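Long-range contacts in enolase-phosphatase E1 (Saccharomyces cerevisiae, PDB 2G80), which probably enolises and then dephosphorylates 2,3-diketo-5-methylthiopentyl-1-phosphate to an acireductone in the methionine salvage pathway, as a magnesium-dependent HAD-superfamily phosphatase: residues E39-P44 with L210-L215; F53-N58 with G110-H115. One frame throughout, in Å; residues are numbered along the deposited sequence. Where two conformers were deposited one is given.

The two contacts belong to different halves of a HAD-type phosphatase. Interaction 1 joins the loop after strand 33-36 to the end of strand 207-211, at the magnesium site of the parallel-sheet core. Interaction 2 packs helix 46-65 on helix 103-118, in the helical region between strands 33-36 and 140-143, where many HAD enzymes carry a C1-type cap. In chain order, both segments of interaction 2 fall between those of interaction 1, and helix 46-65 begins just after segment 39-44. The centres lie 23 Å apart and the nearest atoms about 9 Å, without touching. One contact thus supplies two of the three protein ligands of the magnesium; the other joins two helices of the probable cap.

Interaction 1 (E39-P44 with L210-L215); sequences EGTVCP and LSDNPL. With MG (magnesium ion), chain E.
Asp212 reaches Glu39, Gly40 and Thr41 with its side chain and backbone, and its carboxylate shares the magnesium ion with the Glu39 carbonyl. Its CB rests 3.6 Å from Gly40 O. With chi1 at 58°, CG is flanked by the backbone N and C, a turn that brings the carboxylate to the ion. OD1 binds the magnesium at 2.1 Å; OD2 stays off the metal and instead accepts a 2.7 Å hydrogen bond from water 2, itself a metal ligand, so the carboxylate is monodentate and steadied at both oxygens. Glu39 gives its backbone O to the magnesium, also at 2.1 Å, across from water 3, while water 1 lies across from Asp212 OD1. Asp37 completes the six ligands. Glu39 OE1 lies 3.0 Å from water 1, which can donate to it, and is hydrogen-bonded to Ser144 OG. The backbone N of Asp212 makes a weak, bent bond (122°) to Thr41 OG1, 3.2 Å away; that hydroxyl also pairs with Asp37, so it stands behind the first metal shell. The contact sits where adjacent parallel strands 33-36 and 207-211 run out into loops, the first leading to helix 46-65, the second to helix 214-221, whose N-cap is Asn213.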
loop_
_atom_site.group_PDB
_atom_site.type_symbol
_atom_site.label_atom_id
_atom_site.label_comp_id
_atom_site.label_asym_id
_atom_site.label_seq_id
_atom_site.Cartn_x
_atom_site.Cartn_y
_atom_site.Cartn_z
ATOM N N GLU A 39 3.514 0.725 -3.864
ATOM C CA GLU A 39 3.080 0.604 -5.266
ATOM C C GLU A 39 4.147 1.064 -6.222
ATOM O O GLU A 39 4.603 2.171 -6.112
ATOM C CB GLU A 39 1.749 1.351 -5.498
ATOM C CG GLU A 39 0.593 0.970 -4.502
ATOM C CD GLU A 39 0.489 1.829 -3.184
ATOM O OE1 GLU A 39 1.506 2.397 -2.669
ATOM O OE2 GLU A 39 -0.653 1.921 -2.663
ATOM N N GLY A 40 4.559 0.216 -7.158
ATOM C CA GLY A 40 5.677 0.538 -8.079
ATOM C C GLY A 40 7.062 0.371 -7.452
ATOM O O GLY A 40 8.086 0.591 -8.109
ATOM N N THR A 41 7.109 -0.050 -6.178
ATOM C CA THR A 41 8.358 -0.220 -5.440
ATOM C C THR A 41 8.526 -1.686 -4.985
ATOM O O THR A 41 9.485 -2.309 -5.359
ATOM C CB THR A 41 8.397 0.788 -4.282
ATOM O OG1 THR A 41 8.288 2.101 -4.834
ATOM C CG2 THR A 41 9.699 0.687 -3.507
ATOM N N VAL A 42 7.631 -2.194 -4.148
ATOM C CA VAL A 42 7.646 -3.609 -3.722
ATOM C C VAL A 42 6.523 -4.449 -4.396
ATOM O O VAL A 42 6.627 -5.680 -4.430
ATOM C CB VAL A 42 7.655 -3.785 -2.139
ATOM C CG1 VAL A 42 8.770 -2.952 -1.493
ATOM C CG2 VAL A 42 6.358 -3.485 -1.515
ATOM N N CYS A 43 5.490 -3.772 -4.925
ATOM C CA CYS A 43 4.342 -4.419 -5.582
ATOM C C CYS A 43 4.119 -3.769 -6.964
ATOM O O CYS A 43 4.325 -2.539 -7.106
ATOM C CB CYS A 43 3.095 -4.242 -4.699
ATOM S SG CYS A 43 1.587 -5.132 -5.199
ATOM N N PRO A 44 3.734 -4.584 -7.988
ATOM C CA PRO A 44 3.386 -4.009 -9.281
ATOM C C PRO A 44 2.280 -2.972 -9.146
ATOM O O PRO A 44 1.291 -3.177 -8.440
ATOM C CB PRO A 44 2.827 -5.196 -10.070
ATOM C CG PRO A 44 3.424 -6.362 -9.461
ATOM C CD PRO A 44 3.725 -6.049 -8.064
ATOM N N LEU A 210 13.128 4.220 -0.442
ATOM C CA LEU A 210 12.954 3.695 -1.788
ATOM C C LEU A 210 11.511 3.931 -2.253
ATOM O O LEU A 210 10.540 3.531 -1.586
ATOM C CB LEU A 210 13.299 2.216 -1.844
ATOM C CG LEU A 210 14.736 1.858 -1.426
ATOM C CD1 LEU A 210 14.830 0.379 -1.014
ATOM C CD2 LEU A 210 15.759 2.238 -2.485
ATOM N N SER A 211 11.392 4.579 -3.403
ATOM C CA SER A 211 10.114 4.901 -3.991
ATOM C C SER A 211 10.278 5.093 -5.492
ATOM O O SER A 211 11.379 5.358 -5.939
ATOM C CB SER A 211 9.540 6.163 -3.321
ATOM O OG SER A 211 8.380 6.675 -3.986
ATOM N N ASP A 212 9.198 4.862 -6.243
ATOM C CA ASP A 212 9.151 5.123 -7.681
ATOM C C ASP A 212 8.787 6.579 -8.009
ATOM O O ASP A 212 8.919 6.972 -9.156
ATOM C CB ASP A 212 8.182 4.180 -8.420
ATOM C CG ASP A 212 6.769 4.247 -7.897
ATOM O OD1 ASP A 212 6.623 4.398 -6.661
ATOM O OD2 ASP A 212 5.818 4.129 -8.702
ATOM N N ASN A 213 8.330 7.351 -7.015
ATOM C CA ASN A 213 7.907 8.741 -7.201
ATOM C C ASN A 213 9.032 9.717 -6.779
ATOM O O ASN A 213 9.324 9.830 -5.586
ATOM C CB ASN A 213 6.622 8.979 -6.384
ATOM C CG ASN A 213 5.950 10.330 -6.680
ATOM O OD1 ASN A 213 6.491 11.178 -7.388
ATOM N ND2 ASN A 213 4.758 10.521 -6.121
ATOM N N PRO A 214 9.665 10.424 -7.751
ATOM C CA PRO A 214 10.723 11.396 -7.419
ATOM C C PRO A 214 10.332 12.526 -6.457
ATOM O O PRO A 214 11.193 13.044 -5.775
ATOM C CB PRO A 214 11.098 12.001 -8.784
ATOM C CG PRO A 214 10.610 11.081 -9.781
ATOM C CD PRO A 214 9.454 10.357 -9.218
ATOM N N LEU A 215 9.065 12.923 -6.481
ATOM C CA LEU A 215 8.523 13.960 -5.625
ATOM C C LEU A 215 8.496 13.531 -4.146
ATOM O O LEU A 215 8.635 14.371 -3.245
ATOM C CB LEU A 215 7.118 14.378 -6.108
ATOM C CG LEU A 215 7.044 14.966 -7.533
ATOM C CD1 LEU A 215 5.584 15.212 -7.935
ATOM C CD2 LEU A 215 7.844 16.259 -7.643
HETATM MG MG MG E . 4.752 4.255 -5.617
HETATM O O HOH W 1 3.209 4.255 -4.362
HETATM O O HOH W 2 3.706 4.752 -7.206
HETATM O O HOH W 3 5.085 6.184 -4.927
#

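Interaction 2 (F53-N58 with G110-H115); sequences FPYFTN and GYVWAH
Helices 46-65 and 103-118 of the probable cap, a helical insertion placed like the C1-type cap of many HAD enzymes, pack at a steep angle (105° between the local axes) through Tyr55 and Phe56 on one side and Val112 and Trp113 on the other. Tyr55 has its CG anti to the backbone N (chi1 180°), which carries its ring across to the second helix, beside Val112 and Trp113. CE2 lies 3.7 Å from Val112 CG1, and Val112 O sits at the ring edge, near its plane; CD2 comes 4.0 Å from Trp113 CD1 as the two side chains run past one another head to tail. Phe56 lies nearly perpendicular to Val112 and sets the CD1 edge of its ring 3.9 Å from Val112 CB; Ile92 and Val96 of helix 85-97 also pack on this phenylalanine. The indole of Trp113 meets Phe53 edge to edge, CZ2 to CD1 at 4.0 Å, and its NE1 lies 3.7 Å from Phe56 CB while donating to the backbone O of Leu52, also of helix 46-65. Water 4 lies 2.7 Å from Tyr55 OH and donates to Val112 O at 2.6 Å. A phenylalanine in place of Tyr55 would probably leave this water without its hold on helix 46-65, breaking the bridge to Val112 O. The crossing depends mainly on apolar packing of aromatic rings against Val112 and the indole, with two polar ties between the helices, indole N-H to Leu52 O and the water 4 bridge, but no direct hydrogen bond between the two segments.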
loop_
_atom_site.group_PDB
_atom_site.type_symbol
_atom_site.label_atom_id
_atom_site.label_comp_id
_atom_site.label_asym_id
_atom_site.label_seq_id
_atom_site.Cartn_x
_atom_site.Cartn_y
_atom_site.Cartn_z
ATOM N N PHE A 53 -9.480 -3.206 -7.200
ATOM C CA PHE A 53 -10.678 -2.421 -7.531
ATOM C C PHE A 53 -11.778 -3.264 -8.188
ATOM O O PHE A 53 -12.931 -3.234 -7.686
ATOM C CB PHE A 53 -10.285 -1.141 -8.302
ATOM C CG PHE A 53 -9.743 -0.010 -7.439
ATOM C CD1 PHE A 53 -9.355 -0.176 -6.092
ATOM C CD2 PHE A 53 -9.560 1.244 -8.024
ATOM C CE1 PHE A 53 -8.862 0.912 -5.334
ATOM C CE2 PHE A 53 -9.055 2.326 -7.286
ATOM C CZ PHE A 53 -8.697 2.149 -5.928
ATOM N N PRO A 54 -11.453 -4.034 -9.267
ATOM C CA PRO A 54 -12.445 -4.960 -9.888
ATOM C C PRO A 54 -12.997 -6.016 -8.948
ATOM O O PRO A 54 -14.181 -6.308 -8.989
ATOM C CB PRO A 54 -11.653 -5.609 -11.030
ATOM C CG PRO A 54 -10.624 -4.617 -11.347
ATOM C CD PRO A 54 -10.202 -4.031 -10.051
ATOM N N TYR A 55 -12.138 -6.582 -8.102
ATOM C CA TYR A 55 -12.568 -7.537 -7.085
ATOM C C TYR A 55 -13.659 -6.890 -6.191
ATOM O O TYR A 55 -14.729 -7.487 -5.943
ATOM C CB TYR A 55 -11.360 -8.082 -6.242
ATOM C CG TYR A 55 -11.814 -9.045 -5.206
ATOM C CD1 TYR A 55 -11.973 -10.403 -5.508
ATOM C CD2 TYR A 55 -12.238 -8.590 -3.934
ATOM C CE1 TYR A 55 -12.486 -11.322 -4.520
ATOM C CE2 TYR A 55 -12.751 -9.481 -2.971
ATOM C CZ TYR A 55 -12.867 -10.842 -3.262
ATOM O OH TYR A 55 -13.383 -11.727 -2.309
ATOM N N PHE A 56 -13.361 -5.696 -5.699
ATOM C CA PHE A 56 -14.289 -4.940 -4.852
ATOM C C PHE A 56 -15.593 -4.537 -5.571
ATOM O O PHE A 56 -16.691 -4.756 -5.019
ATOM C CB PHE A 56 -13.578 -3.715 -4.252
ATOM C CG PHE A 56 -14.490 -2.783 -3.539
ATOM C CD1 PHE A 56 -14.935 -3.093 -2.261
ATOM C CD2 PHE A 56 -14.932 -1.596 -4.151
ATOM C CE1 PHE A 56 -15.787 -2.239 -1.587
ATOM C CE2 PHE A 56 -15.794 -0.732 -3.485
ATOM C CZ PHE A 56 -16.227 -1.062 -2.188
ATOM N N THR A 57 -15.475 -3.956 -6.775
ATOM C CA THR A 57 -16.658 -3.530 -7.554
ATOM C C THR A 57 -17.548 -4.714 -7.974
ATOM O O THR A 57 -18.778 -4.555 -8.035
ATOM C CB THR A 57 -16.317 -2.612 -8.763
ATOM O OG1 THR A 57 -15.481 -3.300 -9.698
ATOM C CG2 THR A 57 -15.619 -1.335 -8.303
ATOM N N ASN A 58 -16.956 -5.888 -8.251
ATOM C CA ASN A 58 -17.758 -7.103 -8.530
ATOM C C ASN A 58 -18.537 -7.570 -7.285
ATOM O O ASN A 58 -19.614 -8.132 -7.422
ATOM C CB ASN A 58 -16.904 -8.267 -9.050
ATOM C CG ASN A 58 -16.197 -7.961 -10.409
ATOM O OD1 ASN A 58 -16.547 -7.013 -11.138
ATOM N ND2 ASN A 58 -15.157 -8.754 -10.715
ATOM N N GLY A 110 -11.748 -2.452 2.879
ATOM C CA GLY A 110 -11.027 -3.233 3.858
ATOM C C GLY A 110 -11.768 -4.508 4.201
ATOM O O GLY A 110 -11.174 -5.583 4.193
ATOM N N TYR A 111 -13.065 -4.372 4.492
ATOM C CA TYR A 111 -13.923 -5.492 4.830
ATOM C C TYR A 111 -13.979 -6.540 3.689
ATOM O O TYR A 111 -13.819 -7.733 3.923
ATOM C CB TYR A 111 -15.337 -4.965 5.143
ATOM C CG TYR A 111 -16.341 -6.029 5.456
ATOM C CD1 TYR A 111 -16.522 -6.482 6.783
ATOM C CD2 TYR A 111 -17.109 -6.598 4.445
ATOM C CE1 TYR A 111 -17.437 -7.481 7.077
ATOM C CE2 TYR A 111 -18.041 -7.617 4.733
ATOM C CZ TYR A 111 -18.197 -8.047 6.051
ATOM O OH TYR A 111 -19.118 -9.021 6.347
ATOM N N VAL A 112 -14.224 -6.071 2.473
ATOM C CA VAL A 112 -14.327 -6.951 1.282
ATOM C C VAL A 112 -12.961 -7.616 0.947
ATOM O O VAL A 112 -12.901 -8.829 0.674
ATOM C CB VAL A 112 -14.911 -6.166 0.064
ATOM C CG1 VAL A 112 -14.900 -6.987 -1.220
ATOM C CG2 VAL A 112 -16.345 -5.710 0.363
ATOM N N TRP A 113 -11.899 -6.819 0.975
ATOM C CA TRP A 113 -10.547 -7.299 0.705
ATOM C C TRP A 113 -10.091 -8.275 1.760
ATOM O O TRP A 113 -9.529 -9.307 1.401
ATOM C CB TRP A 113 -9.524 -6.168 0.519
ATOM C CG TRP A 113 -9.744 -5.317 -0.676
ATOM C CD1 TRP A 113 -10.328 -5.694 -1.860
ATOM C CD2 TRP A 113 -9.311 -3.956 -0.866
ATOM N NE1 TRP A 113 -10.310 -4.663 -2.746
ATOM C CE2 TRP A 113 -9.682 -3.582 -2.177
ATOM C CE3 TRP A 113 -8.611 -3.043 -0.077
ATOM C CZ2 TRP A 113 -9.424 -2.302 -2.704
ATOM C CZ3 TRP A 113 -8.332 -1.762 -0.604
ATOM C CH2 TRP A 113 -8.747 -1.409 -1.908
ATOM N N ALA A 114 -10.396 -8.022 3.035
ATOM C CA ALA A 114 -10.020 -8.966 4.089
ATOM C C ALA A 114 -10.554 -10.370 3.822
ATOM O O ALA A 114 -9.807 -11.332 3.933
ATOM C CB ALA A 114 -10.419 -8.469 5.505
ATOM N N HIS A 115 -11.822 -10.471 3.435
ATOM C CA HIS A 115 -12.457 -11.739 3.103
ATOM C C HIS A 115 -11.852 -12.299 1.821
ATOM O O HIS A 115 -11.679 -13.497 1.730
ATOM C CB HIS A 115 -14.002 -11.610 2.986
ATOM C CG HIS A 115 -14.685 -12.873 2.543
ATOM N ND1 HIS A 115 -14.890 -13.942 3.393
ATOM C CD2 HIS A 115 -15.180 -13.253 1.335
ATOM C CE1 HIS A 115 -15.487 -14.917 2.731
ATOM N NE2 HIS A 115 -15.678 -14.527 1.483
HETATM O O HOH W 4 -14.664 -10.436 -0.278
#